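PDB 6T7J: carbon monoxide dehydrogenase from Thermococcus sp. AM4, which catalyses the reversible oxidation of carbon monoxide to carbon dioxide when its nickel-iron-sulfur active-site cluster is complete, although the enzyme in this structure is nickel-free. Local coordinates for residues 543-555 and 570-582. Sequence-based numbering, arbitrary orientation.
Sequences ISDLPAAGSAPEW and SGVFTHLGVVPPV
W555 reaches across from the loop that follows strand 548-552 and donates its indole N-H (NE1) to V578 O, 2.8 Å away, in a bent bond (145° at the hydrogen) that meets the carbonyl from above its plane. V578 also lies over one face of the indole, its CB 3.8 Å from the centroid of the five-membered ring in a CH-pi contact, while P580 CA and P581 CD border the edge of the six-membered ring. A chi1 of 72° sets CG between the backbone N and the carbonyl carbon, bringing the indole against the loop after strand 574-576. The W555 side chain is about 7 Å from the broken Fe4S4 cluster and packs on A59 of the second subunit. The contact illustrates the beta-alpha-beta crossover: strand 548-552, helix 558-569 and strand 574-576 return the chain to a parallel neighbour in a Rossmann-like sheet. G550 N donates to F573 O, and G550 O receives H575 N at 2.8 Å; A552 N likewise donates to H575 O, and A552 O accepts G577 N. On one face, S551 OG and H575 ND1 hydrogen-bond at 3.1 Å near the imidazole plane; H575 NE2 is hydrogen-bonded to E607 O, a second partner that would restrain ring rotation.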
ATOM      1  N   ILE A 543       8.307 -26.961  11.237  1.00 57.60           N
ATOM      2  CA  ILE A 543       8.830 -26.763   9.886  1.00 50.95           C
ATOM      3  C   ILE A 543      10.296 -26.355   9.934  1.00 55.29           C
ATOM      4  O   ILE A 543      11.089 -26.744   9.066  1.00 51.19           O
ATOM      5  CB  ILE A 543       7.976 -25.724   9.130  1.00 52.19           C
ATOM      6  CG1 ILE A 543       6.581 -26.285   8.843  1.00 54.08           C
ATOM      7  CG2 ILE A 543       8.653 -25.307   7.835  1.00 40.28           C
ATOM      8  CD1 ILE A 543       5.624 -25.267   8.245  1.00 42.09           C
ATOM      9  N   SER A 544      10.689 -25.600  10.962  1.00 51.39           N
ATOM     10  CA  SER A 544      12.059 -25.114  11.055  1.00 52.18           C
ATOM     11  C   SER A 544      13.070 -26.231  11.293  1.00 56.63           C
ATOM     12  O   SER A 544      14.256 -26.037  11.012  1.00 53.61           O
ATOM     13  CB  SER A 544      12.168 -24.069  12.166  1.00 49.91           C
ATOM     14  OG  SER A 544      11.290 -24.371  13.236  1.00 52.89           O
ATOM     15  N   ASP A 545      12.642 -27.387  11.804  1.00 53.92           N
ATOM     16  CA  ASP A 545      13.568 -28.490  12.028  1.00 53.29           C
ATOM     17  C   ASP A 545      13.753 -29.380  10.806  1.00 57.70           C
ATOM     18  O   ASP A 545      14.663 -30.216  10.806  1.00 62.11           O
ATOM     19  CB  ASP A 545      13.107 -29.366  13.199  1.00 49.60           C
ATOM     20  CG  ASP A 545      12.660 -28.562  14.397  1.00 53.89           C
ATOM     21  OD1 ASP A 545      13.452 -27.735  14.894  1.00 53.49           O
ATOM     22  OD2 ASP A 545      11.515 -28.769  14.851  1.00 59.56           O
ATOM     23  N   LEU A 546      12.921 -29.233   9.778  1.00 53.77           N
ATOM     24  CA  LEU A 546      13.028 -30.092   8.610  1.00 54.16           C
ATOM     25  C   LEU A 546      14.343 -29.838   7.875  1.00 54.71           C
ATOM     26  O   LEU A 546      14.835 -28.706   7.838  1.00 53.60           O
ATOM     27  CB  LEU A 546      11.861 -29.860   7.655  1.00 49.79           C
ATOM     28  CG  LEU A 546      10.442 -30.166   8.138  1.00 51.04           C
ATOM     29  CD1 LEU A 546       9.437 -29.835   7.047  1.00 53.43           C
ATOM     30  CD2 LEU A 546      10.311 -31.621   8.565  1.00 53.78           C
ATOM     31  N   PRO A 547      14.940 -30.878   7.291  1.00 59.27           N
ATOM     32  CA  PRO A 547      16.087 -30.668   6.383  1.00 57.52           C
ATOM     33  C   PRO A 547      15.599 -30.139   5.036  1.00 56.72           C
ATOM     34  O   PRO A 547      15.393 -30.863   4.062  1.00 55.00           O
ATOM     35  CB  PRO A 547      16.698 -32.068   6.281  1.00 57.07           C
ATOM     36  CG  PRO A 547      15.547 -32.993   6.498  1.00 59.62           C
ATOM     37  CD  PRO A 547      14.621 -32.306   7.468  1.00 62.04           C
ATOM     38  N   ALA A 548      15.388 -28.826   4.982  1.00 56.29           N
ATOM     39  CA  ALA A 548      14.772 -28.216   3.815  1.00 56.11           C
ATOM     40  C   ALA A 548      15.254 -26.782   3.668  1.00 54.96           C
ATOM     41  O   ALA A 548      15.801 -26.188   4.601  1.00 50.98           O
ATOM     42  CB  ALA A 548      13.241 -28.254   3.902  1.00 48.79           C
ATOM     43  N   ALA A 549      15.036 -26.234   2.475  1.00 53.10           N
ATOM     44  CA  ALA A 549      15.382 -24.854   2.177  1.00 52.86           C
ATOM     45  C   ALA A 549      14.488 -24.354   1.051  1.00 51.03           C
ATOM     46  O   ALA A 549      13.803 -25.128   0.382  1.00 51.82           O
ATOM     47  CB  ALA A 549      16.861 -24.711   1.803  1.00 48.08           C
ATOM     48  N   GLY A 550      14.489 -23.035   0.863  1.00 46.61           N
ATOM     49  CA  GLY A 550      13.829 -22.430  -0.270  1.00 45.20           C
ATOM     50  C   GLY A 550      14.780 -21.473  -0.962  1.00 49.65           C
ATOM     51  O   GLY A 550      15.788 -21.058  -0.397  1.00 46.66           O
ATOM     52  N   SER A 551      14.445 -21.124  -2.201  1.00 47.79           N
ATOM     53  CA  SER A 551      15.327 -20.235  -2.946  1.00 45.23           C
ATOM     54  C   SER A 551      14.553 -19.482  -4.017  1.00 43.63           C
ATOM     55  O   SER A 551      13.669 -20.043  -4.670  1.00 44.45           O
ATOM     56  CB  SER A 551      16.477 -21.013  -3.593  1.00 45.30           C
ATOM     57  OG  SER A 551      16.848 -20.417  -4.824  1.00 51.18           O
ATOM     58  N   ALA A 552      14.910 -18.208  -4.192  1.00 44.98           N
ATOM     59  CA  ALA A 552      14.454 -17.376  -5.305  1.00 44.56           C
ATOM     60  C   ALA A 552      15.697 -16.883  -6.037  1.00 48.09           C
ATOM     61  O   ALA A 552      16.233 -15.808  -5.721  1.00 41.51           O
ATOM     62  CB  ALA A 552      13.592 -16.214  -4.817  1.00 37.48           C
ATOM     63  N   PRO A 553      16.191 -17.635  -7.023  1.00 50.01           N
ATOM     64  CA  PRO A 553      17.510 -17.314  -7.592  1.00 48.69           C
ATOM     65  C   PRO A 553      17.534 -16.057  -8.445  1.00 43.89           C
ATOM     66  O   PRO A 553      18.586 -15.415  -8.536  1.00 50.30           O
ATOM     67  CB  PRO A 553      17.849 -18.559  -8.427  1.00 46.76           C
ATOM     68  CG  PRO A 553      16.873 -19.613  -8.000  1.00 49.17           C
ATOM     69  CD  PRO A 553      15.643 -18.886  -7.568  1.00 44.26           C
ATOM     70  N   GLU A 554      16.428 -15.692  -9.092  1.00 43.01           N
ATOM     71  CA  GLU A 554      16.433 -14.602 -10.066  1.00 42.83           C
ATOM     72  C   GLU A 554      15.212 -13.707  -9.885  1.00 47.18           C
ATOM     73  O   GLU A 554      14.644 -13.197 -10.857  1.00 39.08           O
ATOM     74  CB  GLU A 554      16.492 -15.145 -11.496  1.00 36.73           C
ATOM     75  CG  GLU A 554      17.603 -16.159 -11.737  1.00 45.35           C
ATOM     76  CD  GLU A 554      17.478 -16.870 -13.070  1.00 48.04           C
ATOM     77  OE1 GLU A 554      16.825 -16.324 -13.984  1.00 51.70           O
ATOM     78  OE2 GLU A 554      18.039 -17.977 -13.206  1.00 49.12           O
ATOM     79  N   TRP A 555      14.807 -13.485  -8.637  1.00 44.76           N
ATOM     80  CA  TRP A 555      13.571 -12.767  -8.357  1.00 46.29           C
ATOM     81  C   TRP A 555      13.667 -11.303  -8.788  1.00 43.22           C
ATOM     82  O   TRP A 555      14.750 -10.722  -8.890  1.00 46.20           O
ATOM     83  CB  TRP A 555      13.233 -12.848  -6.868  1.00 40.51           C
ATOM     84  CG  TRP A 555      14.133 -12.019  -6.003  1.00 43.36           C
ATOM     85  CD1 TRP A 555      15.309 -12.409  -5.433  1.00 42.76           C
ATOM     86  CD2 TRP A 555      13.927 -10.655  -5.608  1.00 47.87           C
ATOM     87  NE1 TRP A 555      15.850 -11.373  -4.710  1.00 44.91           N
ATOM     88  CE2 TRP A 555      15.022 -10.286  -4.801  1.00 44.81           C
ATOM     89  CE3 TRP A 555      12.924  -9.712  -5.857  1.00 39.99           C
ATOM     90  CZ2 TRP A 555      15.141  -9.015  -4.243  1.00 42.18           C
ATOM     91  CZ3 TRP A 555      13.045  -8.451  -5.303  1.00 43.82           C
ATOM     92  CH2 TRP A 555      14.146  -8.114  -4.506  1.00 41.33           C
ATOM     93  N   SER A 570       7.611 -18.860   7.877  1.00 48.76           N
ATOM     94  CA  SER A 570       7.195 -20.244   8.056  1.00 46.73           C
ATOM     95  C   SER A 570       8.318 -21.127   8.582  1.00 47.30           C
ATOM     96  O   SER A 570       8.082 -22.310   8.845  1.00 52.79           O
ATOM     97  CB  SER A 570       6.665 -20.810   6.737  1.00 46.57           C
ATOM     98  OG  SER A 570       5.669 -19.964   6.191  1.00 48.91           O
ATOM     99  N   GLY A 571       9.524 -20.587   8.733  1.00 46.22           N
ATOM    100  CA  GLY A 571      10.616 -21.300   9.354  1.00 46.75           C
ATOM    101  C   GLY A 571      11.624 -21.937   8.423  1.00 49.19           C
ATOM    102  O   GLY A 571      12.472 -22.699   8.897  1.00 46.60           O
ATOM    103  N   VAL A 572      11.574 -21.652   7.122  1.00 46.60           N
ATOM    104  CA  VAL A 572      12.494 -22.259   6.165  1.00 46.79           C
ATOM    105  C   VAL A 572      13.610 -21.276   5.843  1.00 50.79           C
ATOM    106  O   VAL A 572      13.358 -20.092   5.576  1.00 48.02           O
ATOM    107  CB  VAL A 572      11.772 -22.723   4.886  1.00 46.87           C
ATOM    108  CG1 VAL A 572      10.852 -21.671   4.357  1.00 50.64           C
ATOM    109  CG2 VAL A 572      12.774 -23.094   3.815  1.00 49.36           C
ATOM    110  N   PHE A 573      14.846 -21.767   5.905  1.00 52.13           N
ATOM    111  CA  PHE A 573      16.008 -21.046   5.405  1.00 47.02           C
ATOM    112  C   PHE A 573      15.810 -20.713   3.930  1.00 44.44           C
ATOM    113  O   PHE A 573      15.620 -21.611   3.105  1.00 47.90           O
ATOM    114  CB  PHE A 573      17.246 -21.919   5.619  1.00 49.32           C
ATOM    115  CG  PHE A 573      18.526 -21.321   5.122  1.00 47.90           C
ATOM    116  CD1 PHE A 573      19.191 -20.357   5.861  1.00 46.12           C
ATOM    117  CD2 PHE A 573      19.088 -21.755   3.932  1.00 40.29           C
ATOM    118  CE1 PHE A 573      20.381 -19.818   5.409  1.00 49.17           C
ATOM    119  CE2 PHE A 573      20.275 -21.219   3.474  1.00 43.38           C
ATOM    120  CZ  PHE A 573      20.923 -20.254   4.215  1.00 47.11           C
ATOM    121  N   THR A 574      15.850 -19.424   3.597  1.00 42.98           N
ATOM    122  CA  THR A 574      15.434 -18.939   2.285  1.00 48.54           C
ATOM    123  C   THR A 574      16.569 -18.162   1.631  1.00 46.41           C
ATOM    124  O   THR A 574      16.992 -17.120   2.144  1.00 44.97           O
ATOM    125  CB  THR A 574      14.185 -18.061   2.405  1.00 48.81           C
ATOM    126  OG1 THR A 574      13.108 -18.835   2.951  1.00 45.94           O
ATOM    127  CG2 THR A 574      13.772 -17.514   1.044  1.00 43.83           C
ATOM    128  N   HIS A 575      17.040 -18.660   0.490  1.00 45.08           N
ATOM    129  CA  HIS A 575      18.132 -18.048  -0.253  1.00 45.85           C
ATOM    130  C   HIS A 575      17.595 -17.097  -1.315  1.00 43.49           C
ATOM    131  O   HIS A 575      16.571 -17.366  -1.952  1.00 44.45           O
ATOM    132  CB  HIS A 575      18.996 -19.121  -0.919  1.00 43.31           C
ATOM    133  CG  HIS A 575      19.670 -18.660  -2.176  1.00 47.49           C
ATOM    134  ND1 HIS A 575      19.241 -19.032  -3.432  1.00 45.70           N
ATOM    135  CD2 HIS A 575      20.741 -17.854  -2.368  1.00 45.76           C
ATOM    136  CE1 HIS A 575      20.022 -18.478  -4.344  1.00 49.68           C
ATOM    137  NE2 HIS A 575      20.938 -17.756  -3.724  1.00 48.11           N
ATOM    138  N   LEU A 576      18.298 -15.982  -1.499  1.00 47.21           N
ATOM    139  CA  LEU A 576      18.003 -15.018  -2.549  1.00 44.34           C
ATOM    140  C   LEU A 576      19.187 -14.952  -3.503  1.00 45.37           C
ATOM    141  O   LEU A 576      20.335 -14.821  -3.065  1.00 49.44           O
ATOM    142  CB  LEU A 576      17.720 -13.631  -1.967  1.00 45.35           C
ATOM    143  CG  LEU A 576      16.659 -13.531  -0.872  1.00 47.79           C
ATOM    144  CD1 LEU A 576      16.411 -12.074  -0.522  1.00 47.80           C
ATOM    145  CD2 LEU A 576      15.370 -14.211  -1.308  1.00 48.33           C
ATOM    146  N   GLY A 577      18.906 -15.041  -4.799  1.00 45.37           N
ATOM    147  CA  GLY A 577      19.949 -14.962  -5.801  1.00 47.64           C
ATOM    148  C   GLY A 577      20.089 -13.572  -6.382  1.00 45.45           C
ATOM    149  O   GLY A 577      21.014 -13.299  -7.153  1.00 48.49           O
ATOM    150  N   VAL A 578      19.161 -12.689  -6.028  1.00 42.55           N
ATOM    151  CA  VAL A 578      19.235 -11.271  -6.358  1.00 39.71           C
ATOM    152  C   VAL A 578      19.262 -10.501  -5.045  1.00 45.62           C
ATOM    153  O   VAL A 578      18.479 -10.794  -4.134  1.00 45.55           O
ATOM    154  CB  VAL A 578      18.055 -10.825  -7.244  1.00 47.83           C
ATOM    155  CG1 VAL A 578      18.041  -9.313  -7.407  1.00 42.77           C
ATOM    156  CG2 VAL A 578      18.125 -11.507  -8.603  1.00 47.02           C
ATOM    157  N   VAL A 579      20.170  -9.538  -4.943  1.00 44.08           N
ATOM    158  CA  VAL A 579      20.391  -8.810  -3.694  1.00 48.38           C
ATOM    159  C   VAL A 579      19.225  -7.862  -3.442  1.00 47.72           C
ATOM    160  O   VAL A 579      18.986  -6.948  -4.243  1.00 51.31           O
ATOM    161  CB  VAL A 579      21.723  -8.044  -3.725  1.00 46.66           C
ATOM    162  CG1 VAL A 579      21.993  -7.405  -2.374  1.00 45.89           C
ATOM    163  CG2 VAL A 579      22.864  -8.972  -4.121  1.00 39.45           C
ATOM    164  N   PRO A 580      18.475  -8.042  -2.350  1.00 49.83           N
ATOM    165  CA  PRO A 580      17.410  -7.090  -2.041  1.00 49.69           C
ATOM    166  C   PRO A 580      17.981  -5.733  -1.731  1.00 54.86           C
ATOM    167  O   PRO A 580      19.138  -5.608  -1.272  1.00 53.75           O
ATOM    168  CB  PRO A 580      16.731  -7.714  -0.806  1.00 46.81           C
ATOM    169  CG  PRO A 580      17.774  -8.585  -0.199  1.00 47.96           C
ATOM    170  CD  PRO A 580      18.577  -9.116  -1.350  1.00 46.19           C
ATOM    171  N   PRO A 581      17.226  -4.653  -1.956  1.00 55.28           N
ATOM    172  CA  PRO A 581      17.749  -3.293  -1.723  1.00 50.19           C
ATOM    173  C   PRO A 581      17.793  -2.940  -0.239  1.00 49.86           C
ATOM    174  O   PRO A 581      17.082  -2.061   0.256  1.00 50.75           O
ATOM    175  CB  PRO A 581      16.760  -2.425  -2.508  1.00 53.76           C
ATOM    176  CG  PRO A 581      15.467  -3.171  -2.406  1.00 44.72           C
ATOM    177  CD  PRO A 581      15.823  -4.637  -2.420  1.00 47.90           C
ATOM    178  N   VAL A 582      18.652  -3.637   0.505  1.00 53.11           N
ATOM    179  CA  VAL A 582      18.702  -3.466   1.954  1.00 49.49           C
ATOM    180  C   VAL A 582      20.127  -3.240   2.441  1.00 47.12           C
ATOM    181  O   VAL A 582      20.344  -2.911   3.613  1.00 51.40           O
ATOM    182  CB  VAL A 582      18.084  -4.674   2.680  1.00 48.52           C
ATOM    183  CG1 VAL A 582      16.616  -4.837   2.306  1.00 53.19           C
ATOM    184  CG2 VAL A 582      18.876  -5.938   2.377  1.00 44.09           C
TER